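Local coordinates for protein gamma-D-glutamyl-L-lysine dipeptidyl-peptidase (PDB 3H41) that probably hydrolyses gamma-D-glutamyl-L-lysine bonds in murein peptides, releasing the dipeptide L-Ala-gamma-D-Glu during cell-wall degradation, at residues W40-K51 / L202-F212. Numbering follows the deposited sequence. Where two conformers were deposited one is given.
Sequences WKWTKSMTLDEK and LPYIWAGTSGF. With DGL (D-glutamic acid), chain C; ALA (alanine), chain B.
The substrate-binding loop of an NlpC/P60 cysteine peptidase domain, 202-212, lies against the helical segment 40-51: I205 packs on M46 and K51, F212 packs on W40, and waters link K51 to Y204 and W206. I205 fills the middle: its CG1 is anti to the backbone N (chi1 -163°), pointing the branch at segment 40-51, where CD1 meets CE of the selenomethionine M46 at 3.7 Å and CG of K51 at 3.8 Å. The same M46 methyl lies over one face of the W42 ring, while W42 CH2 comes within 4.2 Å of I205 CG1 and L54 of helix 48-56 touches both residues. At the other end the indole of W40 receives the edge of F212 on one face, an edge-to-face pair with planes at 60° and F212 CD1 3.5 Å from W40 CE2. The CA of F212 adds an off-centre CH-pi contact over the six-membered ring. L202 CD1 reaches the rim of the same indole in its plane, 3.6 Å from CH2, and E141 takes the hydrogen bond of the indole nitrogen, helping to hold the ring's orientation. Polar links pass through water. K51, extended beyond CG, crosses I205 at about a right angle, and one water joins its NZ (2.9 Å) to Y204 O; a second repeats the bridge with a weak bond to NZ. A third connects K51 O to W206 N, second residue of the type II turn from I205 to G208. Beyond this water W206 turns one ring face to the bound dipeptide, its CE2 3.6 Å from CB of the alanine, and Y204 OH is hydrogen-bonded to the cysteinesulfonic acid at position 216, the probable nucleophile. In this enzyme, then, a pocket loop of the NlpC/P60 domain packs on helices from the N-terminal part of the chain, whose following strand 60-65 supplies L60 and E61 to the same alanine pocket.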
loop_
_atom_site.group_PDB
_atom_site.type_symbol
_atom_site.label_atom_id
_atom_site.label_comp_id
_atom_site.label_asym_id
_atom_site.label_seq_id
_atom_site.Cartn_x
_atom_site.Cartn_y
_atom_site.Cartn_z
ATOM N N TRP A 40 -8.662 2.989 -11.356
ATOM C CA TRP A 40 -10.020 2.440 -11.441
ATOM C C TRP A 40 -10.291 1.901 -12.852
ATOM O O TRP A 40 -10.829 0.803 -13.012
ATOM C CB TRP A 40 -11.107 3.438 -11.020
ATOM C CG TRP A 40 -11.072 3.856 -9.584
ATOM C CD1 TRP A 40 -11.019 5.122 -9.134
ATOM C CD2 TRP A 40 -11.062 3.010 -8.398
ATOM N NE1 TRP A 40 -11.015 5.149 -7.774
ATOM C CE2 TRP A 40 -11.021 3.865 -7.294
ATOM C CE3 TRP A 40 -11.095 1.632 -8.177
ATOM C CZ2 TRP A 40 -10.998 3.401 -5.994
ATOM C CZ3 TRP A 40 -11.101 1.157 -6.867
ATOM C CH2 TRP A 40 -11.032 2.045 -5.792
ATOM N N LYS A 41 -9.932 2.652 -13.885
ATOM C CA LYS A 41 -9.985 2.107 -15.232
ATOM C C LYS A 41 -9.183 0.821 -15.371
ATOM O O LYS A 41 -9.665 -0.141 -15.967
ATOM C CB LYS A 41 -9.474 3.088 -16.268
ATOM C CG LYS A 41 -9.612 2.562 -17.687
ATOM C CD LYS A 41 -8.891 3.445 -18.722
ATOM C CE LYS A 41 -9.817 4.322 -19.509
ATOM N NZ LYS A 41 -9.188 4.635 -20.834
ATOM N N TRP A 42 -7.968 0.786 -14.826
ATOM C CA TRP A 42 -7.143 -0.416 -14.929
ATOM C C TRP A 42 -7.825 -1.649 -14.323
ATOM O O TRP A 42 -8.039 -2.658 -15.010
ATOM C CB TRP A 42 -5.822 -0.202 -14.234
ATOM C CG TRP A 42 -4.885 -1.350 -14.326
ATOM C CD1 TRP A 42 -4.550 -2.047 -15.458
ATOM C CD2 TRP A 42 -4.085 -1.876 -13.280
ATOM N NE1 TRP A 42 -3.622 -3.008 -15.158
ATOM C CE2 TRP A 42 -3.302 -2.919 -13.836
ATOM C CE3 TRP A 42 -3.979 -1.610 -11.898
ATOM C CZ2 TRP A 42 -2.427 -3.681 -13.067
ATOM C CZ3 TRP A 42 -3.106 -2.345 -11.148
ATOM C CH2 TRP A 42 -2.323 -3.367 -11.720
ATOM N N THR A 43 -8.197 -1.558 -13.057
ATOM C CA THR A 43 -8.743 -2.721 -12.351
ATOM C C THR A 43 -10.148 -3.081 -12.800
ATOM O O THR A 43 -10.501 -4.272 -12.917
ATOM C CB THR A 43 -8.740 -2.519 -10.815
ATOM O OG1 THR A 43 -9.415 -1.309 -10.484
ATOM C CG2 THR A 43 -7.327 -2.500 -10.290
ATOM N N LYS A 44 -10.971 -2.076 -13.066
ATOM C CA LYS A 44 -12.362 -2.353 -13.385
ATOM C C LYS A 44 -12.528 -2.880 -14.826
ATOM O O LYS A 44 -13.510 -3.514 -15.121
ATOM C CB LYS A 44 -13.252 -1.127 -13.103
ATOM C CG LYS A 44 -13.321 -0.862 -11.601
ATOM C CD LYS A 44 -14.363 0.160 -11.155
ATOM C CE LYS A 44 -14.337 0.350 -9.598
ATOM N NZ LYS A 44 -14.167 -0.902 -8.716
ATOM N N SER A 45 -11.549 -2.634 -15.692
ATOM C CA SER A 45 -11.569 -3.098 -17.077
ATOM C C SER A 45 -11.195 -4.581 -17.215
ATOM O O SER A 45 -11.496 -5.201 -18.231
ATOM C CB SER A 45 -10.610 -2.270 -17.934
ATOM O OG SER A 45 -9.245 -2.521 -17.634
HETATM N N MSE A 46 -10.511 -5.124 -16.205
HETATM C CA MSE A 46 -9.969 -6.477 -16.286
HETATM C C MSE A 46 -10.962 -7.575 -15.908
HETATM O O MSE A 46 -11.694 -7.497 -14.901
HETATM C CB MSE A 46 -8.720 -6.604 -15.406
HETATM C CG MSE A 46 -7.468 -6.018 -16.051
HETATM SE SE MSE A 46 -5.959 -6.351 -14.907
HETATM C CE MSE A 46 -6.152 -4.915 -13.553
ATOM N N THR A 47 -10.984 -8.607 -16.732
ATOM C CA THR A 47 -11.634 -9.844 -16.371
ATOM C C THR A 47 -10.873 -10.522 -15.228
ATOM O O THR A 47 -9.702 -10.191 -14.932
ATOM C CB THR A 47 -11.651 -10.821 -17.515
ATOM O OG1 THR A 47 -10.288 -11.124 -17.889
ATOM C CG2 THR A 47 -12.485 -10.315 -18.736
ATOM N N LEU A 48 -11.507 -11.507 -14.612
ATOM C CA LEU A 48 -10.814 -12.354 -13.634
ATOM C C LEU A 48 -9.521 -12.960 -14.181
ATOM O O LEU A 48 -8.469 -12.900 -13.513
ATOM C CB LEU A 48 -11.732 -13.432 -13.039
ATOM C CG LEU A 48 -11.104 -14.389 -12.046
ATOM C CD1 LEU A 48 -10.555 -13.614 -10.799
ATOM C CD2 LEU A 48 -12.066 -15.528 -11.648
ATOM N N ASP A 49 -9.591 -13.583 -15.363
ATOM C CA ASP A 49 -8.404 -14.207 -15.952
ATOM C C ASP A 49 -7.294 -13.166 -16.115
ATOM O O ASP A 49 -6.119 -13.467 -15.902
ATOM C CB ASP A 49 -8.701 -14.815 -17.337
ATOM C CG ASP A 49 -9.462 -16.134 -17.274
ATOM O OD1 ASP A 49 -9.326 -16.884 -16.284
ATOM O OD2 ASP A 49 -10.212 -16.415 -18.239
ATOM N N GLU A 50 -7.675 -11.952 -16.515
ATOM C CA GLU A 50 -6.655 -10.888 -16.744
ATOM C C GLU A 50 -5.983 -10.449 -15.421
ATOM O O GLU A 50 -4.771 -10.173 -15.394
ATOM C CB GLU A 50 -7.232 -9.722 -17.496
ATOM C CG GLU A 50 -7.400 -10.034 -18.973
ATOM C CD GLU A 50 -8.306 -9.081 -19.667
ATOM O OE1 GLU A 50 -9.397 -8.791 -19.109
ATOM O OE2 GLU A 50 -7.939 -8.626 -20.780
ATOM N N LYS A 51 -6.754 -10.453 -14.332
ATOM C CA LYS A 51 -6.203 -10.166 -13.018
ATOM C C LYS A 51 -5.279 -11.289 -12.558
ATOM O O LYS A 51 -4.176 -11.038 -12.012
ATOM C CB LYS A 51 -7.334 -9.953 -12.008
ATOM C CG LYS A 51 -8.077 -8.649 -12.181
ATOM C CD LYS A 51 -9.164 -8.476 -11.124
ATOM C CE LYS A 51 -9.853 -7.094 -11.283
ATOM N NZ LYS A 51 -11.115 -7.065 -10.447
ATOM N N LEU A 202 -13.651 -3.596 -1.401
ATOM C CA LEU A 202 -12.639 -3.176 -2.362
ATOM C C LEU A 202 -12.040 -4.394 -3.052
ATOM O O LEU A 202 -11.444 -5.259 -2.380
ATOM C CB LEU A 202 -11.529 -2.354 -1.684
ATOM C CG LEU A 202 -10.349 -1.882 -2.570
ATOM C CD1 LEU A 202 -10.695 -0.827 -3.682
ATOM C CD2 LEU A 202 -9.179 -1.354 -1.632
ATOM N N PRO A 203 -12.187 -4.492 -4.378
ATOM C CA PRO A 203 -11.630 -5.658 -5.077
ATOM C C PRO A 203 -10.139 -5.809 -4.970
ATOM O O PRO A 203 -9.381 -4.827 -5.029
ATOM C CB PRO A 203 -12.065 -5.425 -6.536
ATOM C CG PRO A 203 -13.261 -4.593 -6.395
ATOM C CD PRO A 203 -12.889 -3.627 -5.345
ATOM N N TYR A 204 -9.735 -7.061 -4.792
ATOM C CA TYR A 204 -8.345 -7.475 -4.730
ATOM C C TYR A 204 -7.590 -7.223 -6.014
ATOM O O TYR A 204 -8.152 -7.326 -7.086
ATOM C CB TYR A 204 -8.337 -8.970 -4.421
ATOM C CG TYR A 204 -6.998 -9.678 -4.297
ATOM C CD1 TYR A 204 -6.275 -10.071 -5.428
ATOM C CD2 TYR A 204 -6.507 -10.038 -3.044
ATOM C CE1 TYR A 204 -5.051 -10.746 -5.293
ATOM C CE2 TYR A 204 -5.326 -10.744 -2.913
ATOM C CZ TYR A 204 -4.602 -11.083 -4.030
ATOM O OH TYR A 204 -3.450 -11.804 -3.835
ATOM N N ILE A 205 -6.314 -6.875 -5.905
ATOM C CA ILE A 205 -5.416 -6.945 -7.059
ATOM C C ILE A 205 -4.044 -7.429 -6.535
ATOM O O ILE A 205 -3.594 -7.016 -5.491
ATOM C CB ILE A 205 -5.362 -5.596 -7.836
ATOM C CG1 ILE A 205 -4.769 -5.751 -9.266
ATOM C CG2 ILE A 205 -4.618 -4.540 -7.050
ATOM C CD1 ILE A 205 -5.663 -6.543 -10.218
ATOM N N TRP A 206 -3.397 -8.308 -7.281
ATOM C CA TRP A 206 -2.037 -8.748 -6.959
ATOM C C TRP A 206 -1.094 -7.553 -6.861
ATOM O O TRP A 206 -1.145 -6.641 -7.667
ATOM C CB TRP A 206 -1.560 -9.744 -8.006
ATOM C CG TRP A 206 -0.253 -10.430 -7.753
ATOM C CD1 TRP A 206 0.885 -10.287 -8.492
ATOM C CD2 TRP A 206 0.038 -11.415 -6.759
ATOM N NE1 TRP A 206 1.861 -11.098 -8.024
ATOM C CE2 TRP A 206 1.371 -11.830 -6.971
ATOM C CE3 TRP A 206 -0.697 -11.998 -5.724
ATOM C CZ2 TRP A 206 2.000 -12.757 -6.157
ATOM C CZ3 TRP A 206 -0.089 -12.956 -4.939
ATOM C CH2 TRP A 206 1.246 -13.344 -5.171
ATOM N N ALA A 207 -0.239 -7.597 -5.841
ATOM C CA ALA A 207 0.694 -6.540 -5.540
ATOM C C ALA A 207 0.034 -5.224 -5.092
ATOM O O ALA A 207 0.703 -4.237 -4.937
ATOM C CB ALA A 207 1.703 -6.290 -6.777
ATOM N N GLY A 208 -1.270 -5.219 -4.846
ATOM C CA GLY A 208 -1.996 -3.965 -4.592
ATOM C C GLY A 208 -1.561 -3.430 -3.236
ATOM O O GLY A 208 -1.510 -4.164 -2.286
ATOM N N THR A 209 -1.224 -2.142 -3.163
ATOM C CA THR A 209 -0.677 -1.563 -1.969
ATOM C C THR A 209 -1.273 -0.156 -1.796
ATOM O O THR A 209 -0.596 0.783 -1.374
ATOM C CB THR A 209 0.867 -1.512 -2.045
ATOM O OG1 THR A 209 1.348 -2.702 -2.723
ATOM C CG2 THR A 209 1.445 -1.398 -0.625
ATOM N N SER A 210 -2.549 -0.031 -2.134
ATOM C CA SER A 210 -3.236 1.269 -2.063
ATOM C C SER A 210 -4.769 1.091 -1.965
ATOM O O SER A 210 -5.312 -0.010 -2.173
ATOM C CB SER A 210 -2.865 2.096 -3.280
ATOM O OG SER A 210 -3.760 1.807 -4.320
ATOM N N GLY A 211 -5.468 2.185 -1.677
ATOM C CA GLY A 211 -6.936 2.174 -1.657
ATOM C C GLY A 211 -7.636 1.960 -2.981
ATOM O O GLY A 211 -8.869 1.872 -3.029
ATOM N N PHE A 212 -6.856 1.819 -4.057
ATOM C CA PHE A 212 -7.396 1.407 -5.359
ATOM C C PHE A 212 -7.452 -0.118 -5.508
ATOM O O PHE A 212 -7.954 -0.621 -6.513
ATOM C CB PHE A 212 -6.574 1.989 -6.500
ATOM C CG PHE A 212 -6.563 3.499 -6.550
ATOM C CD1 PHE A 212 -7.581 4.198 -7.189
ATOM C CD2 PHE A 212 -5.517 4.200 -6.004
ATOM C CE1 PHE A 212 -7.574 5.594 -7.243
ATOM C CE2 PHE A 212 -5.479 5.605 -6.084
ATOM C CZ PHE A 212 -6.515 6.294 -6.689
HETATM N N DGL C . 2.227 -10.821 -2.524
HETATM C CA DGL C . 1.911 -12.124 -1.933
HETATM C C DGL C . 2.670 -12.347 -0.659
HETATM O O DGL C . 2.964 -13.487 -0.274
HETATM C CB DGL C . 0.399 -12.228 -1.678
HETATM C CG DGL C . -0.066 -13.621 -1.209
HETATM C CD DGL C . 0.497 -14.806 -1.991
HETATM O OE1 DGL C . -0.280 -15.388 -2.769
HETATM O OE2 DGL C . 1.681 -15.207 -1.818
HETATM O OXT DGL C . 2.961 -11.384 0.061
HETATM N N ALA B . 5.131 -8.775 -3.509
HETATM C CA ALA B . 3.681 -9.232 -3.675
HETATM C C ALA B . 3.458 -10.565 -2.971
HETATM O O ALA B . 4.394 -11.366 -2.837
HETATM C CB ALA B . 3.324 -9.385 -5.152
HETATM O O HOH W 1 -4.695 -10.068 -9.328
HETATM O O HOH W 2 -10.607 -8.409 -7.920
HETATM O O HOH W 3 -9.006 -5.137 -8.720
#